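Local structure of pyroglutatmate porin OpdO (Pseudomonas aeruginosa, 3SZV) at residues L370-R375 with L392-S397; G196-L201 with S208-R213. The protein probably forms an outer membrane channel through which small carboxylate-bearing solutes, such as pyroglutamate, pass into the periplasm. One frame throughout, in Å; residues are numbered along the deposited sequence. Where two conformers were deposited one is given.

Overall arrangement
Both contacts join neighbouring antiparallel strands in the wall of an OprD-family β-barrel. Contact 2 comes first along the chain and pairs strand 186-200 with strand 205-214; contact 1 follows near the C-terminus, where strand 371-381 meets strand 387-399, which in turn pairs with strand 24-38 and so helps to close the barrel. Their centres lie 34 Å apart, on opposite sides of the chain's centre, and the nearest atoms are about 23 Å from each other. Neither touches the other; they are linked through the succession of paired strands. In both, polar groups and apolar groups largely divide between the two faces, consistent with a wall between a channel and lipid.

Contact 1 (L370-R375 with L392-S397); sequences LGVKWR and LILSYS
Gly371 and Ser395, Val372 and Leu394, Lys373 and Ile393, and Trp374 and Leu392 pair across a β-hairpin of the OprD-type barrel, built from antiparallel strands 371-381 and 387-399. Gly371 with Ser395 and Lys373 with Ile393 are the hydrogen-bonded pairs, each joined by two reciprocal N-H to O bonds. The nearly straight Gly371 N to Ser395 O bond is 2.8 Å long, with 167° at the hydrogen, and its donor lies in the carbonyl plane. Between these rungs the carbonyls also receive CA-H groups, as from Val372 CA to Ile393 O at 3.3 Å.

Apolar packing lies on the face of Val372, Trp374, Leu392 and Leu394, where apolar side chains suit a surface that probably faces lipid. Val372 CG2 touches Leu394 CD1 at 3.7 Å, the two side chains lying alongside and pointing the same way, and also meets Leu392 CD1 at 3.8 Å. That leucine methyl reaches on to the CB of Trp374, whose NE1 bonds Asn390 OD1, two residues before Leu392 on the partner strand.

The other face is more polar: in one of its two conformers Ser395 OG bonds Glu28 OE2 of strand 24-38, and the long lysine chain carries its charge away from the pairing strand. Here Ile393 contributes hydrocarbon: CG1 lies anti to the carbonyl carbon, and an unusual chi2 of 96° brings CD1 to 3.5 Å from Lys373 O, near CG and CD of Arg375. At the Gly371-Ser395 pair, one residue has no side chain and the other a short one.

At the far end Tyr396 crosses Leu370 at about a right angle. The tyrosine presents its ring edge, CD1 standing 3.7 Å from Leu370 N and 3.8 Å from Leu370 CA, which lies in the ring plane.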
loop_
_atom_site.group_PDB
_atom_site.type_symbol
_atom_site.label_atom_id
_atom_site.label_comp_id
_atom_site.label_asym_id
_atom_site.label_seq_id
_atom_site.Cartn_x
_atom_site.Cartn_y
_atom_site.Cartn_z
ATOM N N LEU A 370 -19.762 5.199 -10.216
ATOM C CA LEU A 370 -18.832 6.170 -10.784
ATOM C C LEU A 370 -18.302 7.080 -9.679
ATOM O O LEU A 370 -19.071 7.687 -8.935
ATOM C CB LEU A 370 -19.531 6.996 -11.869
ATOM C CG LEU A 370 -18.709 8.105 -12.530
ATOM C CD1 LEU A 370 -17.503 7.512 -13.245
ATOM C CD2 LEU A 370 -19.571 8.898 -13.500
ATOM N N GLY A 371 -16.984 7.176 -9.564
ATOM C CA GLY A 371 -16.399 7.983 -8.509
ATOM C C GLY A 371 -15.421 9.010 -9.031
ATOM O O GLY A 371 -14.727 8.777 -10.017
ATOM N N VAL A 372 -15.369 10.156 -8.363
ATOM C CA VAL A 372 -14.375 11.170 -8.670
ATOM C C VAL A 372 -13.669 11.560 -7.380
ATOM O O VAL A 372 -14.307 11.729 -6.345
ATOM C CB VAL A 372 -15.013 12.414 -9.318
ATOM C CG1 VAL A 372 -16.050 13.027 -8.390
ATOM C CG2 VAL A 372 -13.944 13.433 -9.691
ATOM N N LYS A 373 -12.349 11.687 -7.445
ATOM C CA LYS A 373 -11.557 12.091 -6.297
ATOM C C LYS A 373 -10.538 13.127 -6.724
ATOM O O LYS A 373 -9.806 12.931 -7.697
ATOM C CB LYS A 373 -10.846 10.890 -5.669
ATOM C CG LYS A 373 -9.994 11.278 -4.459
ATOM C CD LYS A 373 -9.359 10.072 -3.782
ATOM C CE LYS A 373 -10.406 9.286 -3.015
ATOM N NZ LYS A 373 -11.210 10.219 -2.176
ATOM N N TRP A 374 -10.503 14.232 -5.987
ATOM C CA TRP A 374 -9.495 15.266 -6.172
ATOM C C TRP A 374 -8.558 15.255 -4.969
ATOM O O TRP A 374 -8.991 15.377 -3.825
ATOM C CB TRP A 374 -10.172 16.639 -6.341
ATOM C CG TRP A 374 -9.241 17.818 -6.254
ATOM C CD1 TRP A 374 -8.048 17.983 -6.901
ATOM C CD2 TRP A 374 -9.440 19.009 -5.479
ATOM N NE1 TRP A 374 -7.490 19.195 -6.571
ATOM C CE2 TRP A 374 -8.324 19.845 -5.698
ATOM C CE3 TRP A 374 -10.452 19.447 -4.617
ATOM C CZ2 TRP A 374 -8.192 21.094 -5.087
ATOM C CZ3 TRP A 374 -10.319 20.684 -4.010
ATOM C CH2 TRP A 374 -9.195 21.494 -4.247
ATOM N N ARG A 375 -7.265 15.083 -5.228
ATOM C CA ARG A 375 -6.259 15.059 -4.173
ATOM C C ARG A 375 -5.281 16.202 -4.394
ATOM O O ARG A 375 -4.576 16.243 -5.403
ATOM C CB ARG A 375 -5.502 13.726 -4.171
ATOM C CG ARG A 375 -6.419 12.502 -4.151
ATOM C CD ARG A 375 -5.624 11.203 -4.009
ATOM N NE ARG A 375 -4.895 11.177 -2.747
ATOM C CZ ARG A 375 -3.724 10.572 -2.554
ATOM N NH1 ARG A 375 -3.118 9.925 -3.547
ATOM N NH2 ARG A 375 -3.139 10.632 -1.360
ATOM N N LEU A 392 -6.542 14.200 -10.156
ATOM C CA LEU A 392 -7.965 14.032 -10.365
ATOM C C LEU A 392 -8.144 12.630 -10.897
ATOM O O LEU A 392 -7.577 12.281 -11.936
ATOM C CB LEU A 392 -8.506 15.043 -11.373
ATOM C CG LEU A 392 -10.025 15.029 -11.528
ATOM C CD1 LEU A 392 -10.690 15.258 -10.175
ATOM C CD2 LEU A 392 -10.473 16.074 -12.538
ATOM N N ILE A 393 -8.901 11.817 -10.175
ATOM C CA ILE A 393 -9.094 10.428 -10.560
ATOM C C ILE A 393 -10.575 10.124 -10.722
ATOM O O ILE A 393 -11.365 10.300 -9.793
ATOM C CB ILE A 393 -8.493 9.462 -9.521
ATOM C CG1 ILE A 393 -7.079 9.904 -9.124
ATOM C CG2 ILE A 393 -8.492 8.029 -10.057
ATOM C CD1 ILE A 393 -7.025 10.736 -7.855
ATOM N N LEU A 394 -10.943 9.684 -11.919
ATOM C CA LEU A 394 -12.287 9.179 -12.180
ATOM C C LEU A 394 -12.197 7.664 -12.250
ATOM O O LEU A 394 -11.317 7.113 -12.922
ATOM C CB LEU A 394 -12.830 9.733 -13.494
ATOM C CG LEU A 394 -13.371 11.162 -13.524
ATOM C CD1 LEU A 394 -12.421 12.143 -12.862
ATOM C CD2 LEU A 394 -13.655 11.577 -14.961
ATOM N N SER A 395 -13.095 6.976 -11.555
ATOM C CA SER A 395 -13.049 5.524 -11.490
ATOM C C SER A 395 -14.438 4.918 -11.641
ATOM O O SER A 395 -15.426 5.477 -11.174
ATOM C CB SER A 395 -12.426 5.070 -10.164
ATOM O OG SER A 395 -12.368 3.654 -10.082
ATOM N N TYR A 396 -14.504 3.777 -12.303
ATOM C CA TYR A 396 -15.763 3.064 -12.442
ATOM C C TYR A 396 -15.475 1.583 -12.478
ATOM O O TYR A 396 -14.665 1.126 -13.289
ATOM C CB TYR A 396 -16.515 3.475 -13.710
ATOM C CG TYR A 396 -17.836 2.757 -13.876
ATOM C CD1 TYR A 396 -18.963 3.171 -13.181
ATOM C CD2 TYR A 396 -17.946 1.657 -14.712
ATOM C CE1 TYR A 396 -20.170 2.519 -13.323
ATOM C CE2 TYR A 396 -19.155 0.994 -14.863
ATOM C CZ TYR A 396 -20.261 1.434 -14.161
ATOM O OH TYR A 396 -21.472 0.788 -14.296
ATOM N N SER A 397 -16.141 0.829 -11.610
ATOM C CA SER A 397 -15.956 -0.612 -11.572
ATOM C C SER A 397 -17.260 -1.304 -11.880
ATOM O O SER A 397 -18.317 -0.907 -11.388
ATOM C CB SER A 397 -15.448 -1.065 -10.205
ATOM O OG SER A 397 -14.115 -0.640 -9.999
#

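Contact 2 (G196-L201 with S208-R213). With C8E ((hydroxyethyloxy)tri(ethyloxy)octane), chain B; C8E ((hydroxyethyloxy)tri(ethyloxy)octane), chain I.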
loop_
_atom_site.group_PDB
_atom_site.type_symbol
_atom_site.label_atom_id
_atom_site.label_comp_id
_atom_site.label_asym_id
_atom_site.label_seq_id
_atom_site.Cartn_x
_atom_site.Cartn_y
_atom_site.Cartn_z
ATOM N N GLY A 196 6.072 -13.155 8.895
ATOM C CA GLY A 196 5.549 -12.340 9.974
ATOM C C GLY A 196 4.261 -12.891 10.540
ATOM O O GLY A 196 3.534 -13.655 9.880
ATOM N N GLY A 197 3.979 -12.501 11.773
ATOM C CA GLY A 197 2.762 -12.900 12.444
ATOM C C GLY A 197 2.010 -11.704 12.970
ATOM O O GLY A 197 2.624 -10.738 13.455
ATOM N N ASP A 198 0.682 -11.777 12.897
ATOM C CA ASP A 198 -0.193 -10.784 13.500
ATOM C C ASP A 198 -1.099 -11.566 14.441
ATOM O O ASP A 198 -1.851 -12.450 14.008
ATOM C CB ASP A 198 -1.013 -10.067 12.428
ATOM C CG ASP A 198 -0.148 -9.498 11.327
ATOM O OD1 ASP A 198 0.706 -8.635 11.620
ATOM O OD2 ASP A 198 -0.346 -9.910 10.155
ATOM N N TYR A 199 -0.987 -11.273 15.735
ATOM C CA TYR A 199 -1.619 -12.084 16.757
ATOM C C TYR A 199 -2.570 -11.273 17.621
ATOM O O TYR A 199 -2.157 -10.306 18.275
ATOM C CB TYR A 199 -0.559 -12.768 17.637
ATOM C CG TYR A 199 -1.197 -13.643 18.691
ATOM C CD1 TYR A 199 -2.196 -14.537 18.346
ATOM C CD2 TYR A 199 -0.834 -13.557 20.027
ATOM C CE1 TYR A 199 -2.812 -15.333 19.289
ATOM C CE2 TYR A 199 -1.452 -14.358 20.990
ATOM C CZ TYR A 199 -2.440 -15.244 20.607
ATOM O OH TYR A 199 -3.072 -16.050 21.536
ATOM N N ARG A 200 -3.841 -11.666 17.627
ATOM C CA ARG A 200 -4.818 -11.027 18.494
ATOM C C ARG A 200 -4.674 -11.558 19.922
ATOM O O ARG A 200 -5.181 -12.632 20.253
ATOM C CB ARG A 200 -6.231 -11.231 17.938
ATOM C CG ARG A 200 -6.349 -10.745 16.493
ATOM C CD ARG A 200 -7.766 -10.855 15.976
ATOM N NE ARG A 200 -8.648 -9.926 16.674
ATOM C CZ ARG A 200 -9.960 -9.861 16.478
ATOM N NH1 ARG A 200 -10.541 -10.684 15.613
ATOM N NH2 ARG A 200 -10.684 -8.981 17.153
ATOM N N LEU A 201 -3.939 -10.813 20.744
ATOM C CA LEU A 201 -3.725 -11.182 22.151
ATOM C C LEU A 201 -5.039 -11.160 22.909
ATOM O O LEU A 201 -5.259 -11.961 23.816
ATOM C CB LEU A 201 -2.749 -10.206 22.804
ATOM C CG LEU A 201 -1.407 -9.968 22.110
ATOM C CD1 LEU A 201 -0.551 -9.024 22.936
ATOM C CD2 LEU A 201 -0.691 -11.282 21.903
ATOM N N SER A 208 2.166 -7.540 16.376
ATOM C CA SER A 208 2.715 -7.991 15.104
ATOM C C SER A 208 4.230 -7.997 15.136
ATOM O O SER A 208 4.854 -7.114 15.728
ATOM C CB SER A 208 2.233 -7.094 13.965
ATOM O OG SER A 208 0.819 -7.208 13.804
ATOM N N LEU A 209 4.822 -9.013 14.516
ATOM C CA LEU A 209 6.272 -9.098 14.379
ATOM C C LEU A 209 6.581 -9.648 12.990
ATOM O O LEU A 209 6.152 -10.764 12.648
ATOM C CB LEU A 209 6.853 -9.999 15.478
ATOM C CG LEU A 209 8.373 -10.129 15.495
ATOM C CD1 LEU A 209 9.013 -8.797 15.885
ATOM C CD2 LEU A 209 8.781 -11.224 16.454
ATOM N N HIS A 210 7.305 -8.867 12.189
ATOM C CA HIS A 210 7.658 -9.243 10.814
ATOM C C HIS A 210 9.152 -9.078 10.621
ATOM O O HIS A 210 9.739 -8.091 11.078
ATOM C CB HIS A 210 6.918 -8.362 9.805
ATOM C CG HIS A 210 5.444 -8.630 9.755
ATOM N ND1 HIS A 210 4.814 -9.133 8.635
ATOM C CD2 HIS A 210 4.487 -8.508 10.705
ATOM C CE1 HIS A 210 3.526 -9.288 8.891
ATOM N NE2 HIS A 210 3.299 -8.906 10.131
ATOM N N GLN A 211 9.772 -10.024 9.936
ATOM C CA GLN A 211 11.209 -9.981 9.714
ATOM C C GLN A 211 11.484 -10.242 8.243
ATOM O O GLN A 211 10.921 -11.169 7.655
ATOM C CB GLN A 211 11.864 -11.049 10.577
ATOM C CG GLN A 211 13.368 -11.136 10.474
ATOM C CD GLN A 211 13.944 -12.083 11.513
ATOM O OE1 GLN A 211 13.544 -12.059 12.680
ATOM N NE2 GLN A 211 14.868 -12.934 11.091
ATOM N N GLY A 212 12.352 -9.440 7.644
ATOM C CA GLY A 212 12.539 -9.504 6.207
ATOM C C GLY A 212 13.930 -9.106 5.766
ATOM O O GLY A 212 14.727 -8.585 6.545
ATOM N N ARG A 213 14.209 -9.358 4.495
ATOM C CA ARG A 213 15.512 -9.088 3.921
ATOM C C ARG A 213 15.346 -8.753 2.455
ATOM O O ARG A 213 14.733 -9.520 1.698
ATOM C CB ARG A 213 16.410 -10.322 4.063
ATOM C CG ARG A 213 17.755 -10.205 3.361
ATOM C CD ARG A 213 18.540 -11.511 3.401
ATOM N NE ARG A 213 17.943 -12.526 2.534
ATOM C CZ ARG A 213 18.449 -13.737 2.332
ATOM N NH1 ARG A 213 19.581 -14.098 2.933
ATOM N NH2 ARG A 213 17.824 -14.589 1.527
HETATM C C3 C8E B . 11.925 -14.601 9.637
HETATM C C4 C8E B . 11.067 -15.319 10.673
HETATM C C5 C8E B . 10.278 -14.329 11.522
HETATM C C6 C8E B . 9.205 -15.045 12.331
HETATM C C7 C8E B . 7.923 -14.230 12.365
HETATM C C8 C8E B . 7.556 -13.809 13.781
HETATM O O9 C8E B . 6.354 -14.445 14.150
HETATM C C10 C8E B . 5.961 -14.117 15.463
HETATM C C11 C8E B . 4.624 -13.389 15.354
HETATM O O12 C8E B . 3.880 -13.485 16.548
HETATM C C13 C8E B . 3.030 -12.371 16.714
HETATM C C14 C8E B . 3.224 -11.754 18.091
HETATM O O15 C8E B . 4.188 -10.738 17.969
HETATM C C16 C8E B . 4.991 -10.577 19.113
HETATM C C17 C8E B . 5.501 -9.142 19.088
HETATM O O18 C8E B . 4.718 -8.309 19.911
HETATM C C19 C8E B . 5.377 -7.084 20.140
HETATM C C20 C8E B . 4.374 -5.961 20.367
HETATM O O21 C8E B . 5.021 -4.934 21.087
HETATM C C4 C8E I . 16.463 -7.342 10.781
HETATM C C5 C8E I . 16.567 -8.825 10.440
HETATM C C6 C8E I . 15.699 -9.136 9.227
HETATM C C7 C8E I . 16.336 -10.171 8.316
HETATM C C8 C8E I . 16.256 -11.588 8.868
HETATM O O9 C8E I . 16.074 -12.495 7.797
HETATM C C10 C8E I . 14.834 -12.337 7.138
HETATM C C11 C8E I . 14.172 -13.707 7.188
HETATM O O12 C8E I . 12.870 -13.735 6.658
HETATM C C13 C8E I . 12.541 -15.062 6.307
HETATM C C14 C8E I . 11.605 -15.114 5.106
HETATM O O15 C8E I . 11.090 -16.423 4.997
HETATM C C16 C8E I . 10.804 -16.810 3.672
HETATM C C17 C8E I . 9.286 -16.818 3.476
HETATM O O18 C8E I . 8.929 -17.361 2.224
HETATM C C19 C8E I . 7.913 -18.339 2.317
HETATM C C20 C8E I . 6.768 -17.984 1.372
HETATM O O21 C8E I . 6.701 -18.931 0.327
#
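A polar cluster on one face of a β-hairpin in the barrel wall, formed where strand 186-200 turns back into strand 205-214, centres on the carboxylate of Asp198. Its OD1 takes two bonds from the opposing strand. Ser208 OG donates to it over a short 2.6 Å, meeting the anti lone pair, the one away from OD2. His210 NE2 donates over 3.0 Å along a nearly straight path (171°); OD1 lies close to the imidazole plane, whereas the donor stands above the carboxylate plane, the two planes being 33° apart. With CG anti to its carbonyl carbon (chi1 -53°), the aspartate leans across the strand gap to both donors. Meanwhile OD2 forms a salt bridge with Arg162 of strand 159-170, so both oxygens are held and the group's rotation is probably fixed.

His210 is buried, packing on Pro132 and Leu133 of a loop, and its ring lies flat over Gly196, whose CA sits 3.7 Å from the ring centroid in a CH-pi contact. With no side chain, Gly196 lets the imidazole lie over its CA and the two backbones close to 3.8 Å between Gly196 CA and His210 CA. Gly197 and Leu209 form the hydrogen-bonded pair, Gly197 N to Leu209 O measuring 2.9 Å.

On the opposite face a detergent chain runs along Gly197, Leu209 and Tyr199, its C11 resting 3.5 Å from Gly197 CA, a close approach allowed by the absence of a side chain. Polar side chains on the face that probably looks inward and an apolar outer face, here covered by detergent, are typical of a porin-type transmembrane β-barrel.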